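Local coordinates for cytoplasmic protein (Cryptococcus neoformans var. grubii serotype A, PDB 7LPO), which probably hydrolyses steryl beta-glucosides, releasing the sugar from the sterol, as a glycoside hydrolase of family 5, at residues Glu301-Ala315 against Ser327-Trp339. Numbering follows the deposited sequence.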
loop_
_atom_site.group_PDB
_atom_site.type_symbol
_atom_site.label_atom_id
_atom_site.label_comp_id
_atom_site.label_asym_id
_atom_site.label_seq_id
_atom_site.Cartn_x
_atom_site.Cartn_y
_atom_site.Cartn_z
ATOM N N GLU A 301 -10.086 27.373 7.348
ATOM C CA GLU A 301 -10.941 27.632 6.194
ATOM C C GLU A 301 -11.880 26.459 5.936
ATOM O O GLU A 301 -13.035 26.656 5.550
ATOM C CB GLU A 301 -10.105 27.922 4.950
ATOM C CG GLU A 301 -9.436 29.288 4.959
ATOM C CD GLU A 301 -8.608 29.550 3.698
ATOM O OE1 GLU A 301 -8.081 28.581 3.096
ATOM O OE2 GLU A 301 -8.483 30.735 3.307
ATOM N N GLY A 302 -11.402 25.229 6.135
ATOM C CA GLY A 302 -12.248 24.070 5.899
ATOM C C GLY A 302 -13.371 23.950 6.912
ATOM O O GLY A 302 -14.482 23.537 6.570
ATOM N N MET A 303 -13.091 24.305 8.171
ATOM C CA MET A 303 -14.126 24.331 9.196
ATOM C C MET A 303 -15.192 25.377 8.880
ATOM O O MET A 303 -16.390 25.115 9.031
ATOM C CB MET A 303 -13.496 24.607 10.562
ATOM C CG MET A 303 -12.626 23.467 11.097
ATOM S SD MET A 303 -11.678 23.933 12.567
ATOM C CE MET A 303 -10.646 22.479 12.775
ATOM N N ARG A 304 -14.779 26.573 8.455
ATOM C CA ARG A 304 -15.758 27.574 8.042
ATOM C C ARG A 304 -16.586 27.069 6.874
ATOM O O ARG A 304 -17.806 27.273 6.828
ATOM C CB ARG A 304 -15.068 28.878 7.657
ATOM C CG ARG A 304 -14.430 29.621 8.818
ATOM C CD ARG A 304 -13.435 30.626 8.283
ATOM N NE ARG A 304 -12.704 31.318 9.339
ATOM C CZ ARG A 304 -11.518 31.893 9.166
ATOM N NH1 ARG A 304 -10.928 31.846 7.978
ATOM N NH2 ARG A 304 -10.925 32.507 10.185
ATOM N N LEU A 305 -15.936 26.417 5.909
ATOM C CA LEU A 305 -16.669 25.818 4.802
ATOM C C LEU A 305 -17.645 24.761 5.304
ATOM O O LEU A 305 -18.769 24.650 4.806
ATOM C CB LEU A 305 -15.682 25.206 3.802
ATOM C CG LEU A 305 -14.884 26.185 2.936
ATOM C CD1 LEU A 305 -13.780 25.442 2.162
ATOM C CD2 LEU A 305 -15.781 26.915 1.973
ATOM N N GLY A 306 -17.219 23.950 6.271
ATOM C CA GLY A 306 -18.090 22.928 6.817
ATOM C C GLY A 306 -19.283 23.481 7.569
ATOM O O GLY A 306 -20.221 22.729 7.855
ATOM N N MET A 307 -19.252 24.765 7.927
ATOM C CA MET A 307 -20.405 25.468 8.468
ATOM C C MET A 307 -21.141 26.261 7.388
ATOM O O MET A 307 -21.984 27.102 7.710
ATOM C CB MET A 307 -19.972 26.395 9.606
ATOM C CG MET A 307 -19.695 25.681 10.925
ATOM S SD MET A 307 -21.110 24.723 11.559
ATOM C CE MET A 307 -22.330 26.019 11.753
ATOM N N GLY A 308 -20.847 26.001 6.118
ATOM C CA GLY A 308 -21.597 26.576 5.031
ATOM C C GLY A 308 -21.147 27.945 4.578
ATOM O O GLY A 308 -21.846 28.563 3.764
ATOM N N GLU A 309 -20.016 28.442 5.076
ATOM C CA GLU A 309 -19.552 29.784 4.754
ATOM C C GLU A 309 -18.587 29.745 3.575
ATOM O O GLU A 309 -17.626 28.977 3.579
ATOM C CB GLU A 309 -18.864 30.419 5.958
ATOM C CG GLU A 309 -19.736 30.550 7.180
ATOM C CD GLU A 309 -18.970 31.118 8.359
ATOM O OE1 GLU A 309 -17.860 31.666 8.141
ATOM O OE2 GLU A 309 -19.473 31.009 9.499
ATOM N N ALA A 310 -18.844 30.585 2.578
ATOM C CA ALA A 310 -17.986 30.655 1.407
ATOM C C ALA A 310 -16.582 31.102 1.792
ATOM O O ALA A 310 -16.395 31.928 2.693
ATOM C CB ALA A 310 -18.581 31.618 0.378
ATOM N N GLN A 311 -15.589 30.527 1.116
ATOM C CA GLN A 311 -14.194 30.870 1.354
ATOM C C GLN A 311 -13.455 30.942 0.026
ATOM O O GLN A 311 -13.797 30.251 -0.935
ATOM C CB GLN A 311 -13.493 29.855 2.277
ATOM C CG GLN A 311 -14.081 29.760 3.672
ATOM C CD GLN A 311 -13.785 30.978 4.517
ATOM O OE1 GLN A 311 -12.680 31.137 5.028
ATOM N NE2 GLN A 311 -14.779 31.833 4.689
ATOM N N ASP A 312 -12.439 31.791 -0.013
ATOM C CA ASP A 312 -11.549 31.941 -1.159
ATOM C C ASP A 312 -10.238 31.247 -0.809
ATOM O O ASP A 312 -9.452 31.769 -0.015
ATOM C CB ASP A 312 -11.333 33.418 -1.469
ATOM C CG ASP A 312 -10.672 33.641 -2.812
ATOM O OD1 ASP A 312 -10.869 32.800 -3.720
ATOM O OD2 ASP A 312 -9.960 34.663 -2.961
ATOM N N VAL A 313 -10.001 30.079 -1.393
ATOM C CA VAL A 313 -8.911 29.211 -0.962
ATOM C C VAL A 313 -7.802 29.194 -2.000
ATOM O O VAL A 313 -8.039 29.339 -3.202
ATOM C CB VAL A 313 -9.408 27.775 -0.687
ATOM C CG1 VAL A 313 -10.634 27.807 0.213
ATOM C CG2 VAL A 313 -9.723 27.050 -1.982
ATOM N N GLN A 314 -6.577 29.012 -1.514
ATOM C CA GLN A 314 -5.423 28.842 -2.386
ATOM C C GLN A 314 -5.553 27.540 -3.162
ATOM O O GLN A 314 -5.978 26.516 -2.622
ATOM C CB GLN A 314 -4.127 28.830 -1.565
ATOM C CG GLN A 314 -4.027 29.934 -0.507
ATOM C CD GLN A 314 -2.971 29.657 0.578
ATOM O OE1 GLN A 314 -3.295 29.167 1.675
ATOM N NE2 GLN A 314 -1.707 29.979 0.278
ATOM N N ALA A 315 -5.211 27.581 -4.442
ATOM C CA ALA A 315 -5.125 26.379 -5.254
ATOM C C ALA A 315 -3.669 26.146 -5.628
ATOM O O ALA A 315 -2.897 27.095 -5.798
ATOM C CB ALA A 315 -5.980 26.474 -6.516
ATOM N N SER A 327 -4.001 30.092 -9.004
ATOM C CA SER A 327 -4.963 31.110 -8.621
ATOM C C SER A 327 -5.738 30.672 -7.382
ATOM O O SER A 327 -5.796 29.490 -7.038
ATOM C CB SER A 327 -5.931 31.387 -9.766
ATOM O OG SER A 327 -6.651 30.212 -10.097
ATOM N N ARG A 328 -6.326 31.649 -6.700
ATOM C CA ARG A 328 -7.270 31.357 -5.635
ATOM C C ARG A 328 -8.630 31.044 -6.242
ATOM O O ARG A 328 -8.989 31.556 -7.303
ATOM C CB ARG A 328 -7.372 32.532 -4.667
ATOM C CG ARG A 328 -6.152 32.696 -3.779
ATOM C CD ARG A 328 -6.410 33.679 -2.637
ATOM N NE ARG A 328 -6.741 33.019 -1.375
ATOM C CZ ARG A 328 -6.105 33.227 -0.227
ATOM N NH1 ARG A 328 -5.095 34.082 -0.167
ATOM N NH2 ARG A 328 -6.481 32.577 0.870
ATOM N N GLN A 329 -9.377 30.177 -5.568
ATOM C CA GLN A 329 -10.684 29.731 -6.033
ATOM C C GLN A 329 -11.698 29.871 -4.909
ATOM O O GLN A 329 -11.416 29.532 -3.758
ATOM C CB GLN A 329 -10.631 28.276 -6.513
ATOM C CG GLN A 329 -9.945 28.106 -7.854
ATOM C CD GLN A 329 -9.873 26.663 -8.300
ATOM O OE1 GLN A 329 -10.861 25.923 -8.231
ATOM N NE2 GLN A 329 -8.703 26.252 -8.767
ATOM N N THR A 330 -12.875 30.382 -5.242
ATOM C CA THR A 330 -13.950 30.512 -4.273
ATOM C C THR A 330 -14.727 29.204 -4.193
ATOM O O THR A 330 -15.146 28.656 -5.220
ATOM C CB THR A 330 -14.885 31.661 -4.647
ATOM O OG1 THR A 330 -14.159 32.895 -4.613
ATOM C CG2 THR A 330 -16.059 31.736 -3.681
ATOM N N ILE A 331 -14.893 28.696 -2.974
ATOM C CA ILE A 331 -15.787 27.580 -2.680
ATOM C C ILE A 331 -16.953 28.154 -1.888
ATOM O O ILE A 331 -16.752 28.790 -0.844
ATOM C CB ILE A 331 -15.077 26.462 -1.901
ATOM C CG1 ILE A 331 -13.896 25.915 -2.719
ATOM C CG2 ILE A 331 -16.055 25.355 -1.546
ATOM C CD1 ILE A 331 -12.921 25.092 -1.893
ATOM N N ASP A 332 -18.166 27.958 -2.394
ATOM C CA ASP A 332 -19.365 28.501 -1.757
ATOM C C ASP A 332 -20.358 27.383 -1.479
ATOM O O ASP A 332 -21.113 26.984 -2.384
ATOM C CB ASP A 332 -20.002 29.576 -2.634
ATOM C CG ASP A 332 -21.111 30.332 -1.919
ATOM O OD1 ASP A 332 -21.494 29.921 -0.796
ATOM O OD2 ASP A 332 -21.593 31.342 -2.482
ATOM N N PRO A 333 -20.393 26.840 -0.257
ATOM C CA PRO A 333 -21.396 25.814 0.064
ATOM C C PRO A 333 -22.813 26.344 0.097
ATOM O O PRO A 333 -23.750 25.536 0.131
ATOM C CB PRO A 333 -20.967 25.314 1.456
ATOM C CG PRO A 333 -19.573 25.824 1.661
ATOM C CD PRO A 333 -19.478 27.091 0.871
ATOM N N LYS A 334 -22.990 27.668 0.119
ATOM C CA LYS A 334 -24.310 28.300 0.140
ATOM C C LYS A 334 -25.138 27.812 1.322
ATOM O O LYS A 334 -26.304 27.430 1.181
ATOM C CB LYS A 334 -25.044 28.071 -1.179
ATOM C CG LYS A 334 -24.381 28.759 -2.361
ATOM C CD LYS A 334 -24.457 27.904 -3.613
ATOM C CE LYS A 334 -24.943 28.730 -4.801
ATOM N NZ LYS A 334 -23.830 29.517 -5.439
ATOM N N GLY A 335 -24.535 27.854 2.507
ATOM C CA GLY A 335 -25.220 27.505 3.727
ATOM C C GLY A 335 -25.291 26.030 4.027
ATOM O O GLY A 335 -25.660 25.670 5.148
ATOM N N VAL A 336 -24.955 25.161 3.071
ATOM C CA VAL A 336 -24.955 23.729 3.333
ATOM C C VAL A 336 -23.840 23.406 4.314
ATOM O O VAL A 336 -22.715 23.910 4.196
ATOM C CB VAL A 336 -24.803 22.939 2.023
ATOM C CG1 VAL A 336 -24.528 21.487 2.312
ATOM C CG2 VAL A 336 -26.061 23.097 1.160
ATOM N N LYS A 337 -24.149 22.574 5.302
ATOM C CA LYS A 337 -23.220 22.231 6.366
ATOM C C LYS A 337 -22.829 20.766 6.277
ATOM O O LYS A 337 -23.633 19.915 5.887
ATOM C CB LYS A 337 -23.834 22.516 7.738
ATOM C CG LYS A 337 -24.111 23.989 7.970
ATOM C CD LYS A 337 -24.804 24.237 9.292
ATOM C CE LYS A 337 -25.144 25.716 9.440
ATOM N NZ LYS A 337 -26.056 25.985 10.593
ATOM N N LEU A 338 -21.576 20.483 6.641
ATOM C CA LEU A 338 -21.092 19.108 6.612
ATOM C C LEU A 338 -21.782 18.247 7.661
ATOM O O LEU A 338 -21.899 17.029 7.495
ATOM C CB LEU A 338 -19.580 19.084 6.841
ATOM C CG LEU A 338 -18.955 17.701 7.014
ATOM C CD1 LEU A 338 -19.049 16.932 5.697
ATOM C CD2 LEU A 338 -17.506 17.780 7.481
ATOM N N TRP A 339 -22.251 18.858 8.734
ATOM C CA TRP A 339 -22.625 18.131 9.935
ATOM C C TRP A 339 -24.075 17.682 9.884
ATOM O O TRP A 339 -24.968 18.471 9.565
ATOM C CB TRP A 339 -22.371 19.014 11.154
ATOM C CG TRP A 339 -21.012 19.609 11.091
ATOM C CD1 TRP A 339 -20.693 20.884 10.758
ATOM C CD2 TRP A 339 -19.775 18.931 11.343
ATOM N NE1 TRP A 339 -19.328 21.056 10.805
ATOM C CE2 TRP A 339 -18.742 19.865 11.150
ATOM C CE3 TRP A 339 -19.444 17.623 11.707
ATOM C CZ2 TRP A 339 -17.399 19.538 11.313
ATOM C CZ3 TRP A 339 -18.104 17.293 11.869
ATOM C CH2 TRP A 339 -17.100 18.246 11.666
HETATM O O HOH W 1 -17.076 22.772 10.391
HETATM O O HOH W 2 -4.949 31.396 3.370
#
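Arg328 reaches across the hairpin to Asp312. Arg328 CB lies 3.6 Å from both Val313 O and Asp312 OD1; CG passes Val313 O; CD faces Asp312 OD2. A turn about CG-CD (chi3 99°) brings the guanidinium to the Asp312 carbonyl, where Arg328 NE (3.3 Å) and Arg328 NH2 (3.2 Å) both donate to Asp312 O from the same face of its plane. Gln314 CG sits over the centre of one guanidinium face, and a water links Gln314 OE1 to Arg328 NH2. Glu301 OE2, at the guanidinium edge and in its plane, makes only a long salt bridge to Arg328 NH2, a loose link between helix 299-306 and the hairpin; Asp312 OD2 adds only charge, lying well out of that plane. Strands 311-319 and 322-331 form this antiparallel beta hairpin. Gln311-Ile331 and Val313-Gln329 are hydrogen-bonded pairs, with Val313 N to Gln329 O at 2.8 Å and 166°. On the sheet face carrying Val313 and Ile331, Ile331 CD1 meets Val313 CG2 at 3.8 Å, while Ile331 CG2 touches Leu305 CD2; Pro295 of strand 294-295, which pairs with the other side of strand 311-319, touches both Val313 and Ile331. Helix 299-306 ends in a Schellman motif with Gly308, at positive phi, as its C-prime residue. Pro333 packs there, CG against Leu305 O and CB against Gly308 CA, at the head of a type I' turn whose Gly335 N donates to Gly308 O on a lone pair. Asp332 OD1 closes an Asx turn onto Lys334 N. Past the turn, Leu338 N donates to Gly306 O (2.9 Å), and Met307, bent at chi2 and chi3, brings SD obliquely to the Trp339 ring as a Met-aromatic contact. Met307 CE rests on Lys337 CE, and one water bridges Met303 O to Trp339 NE1.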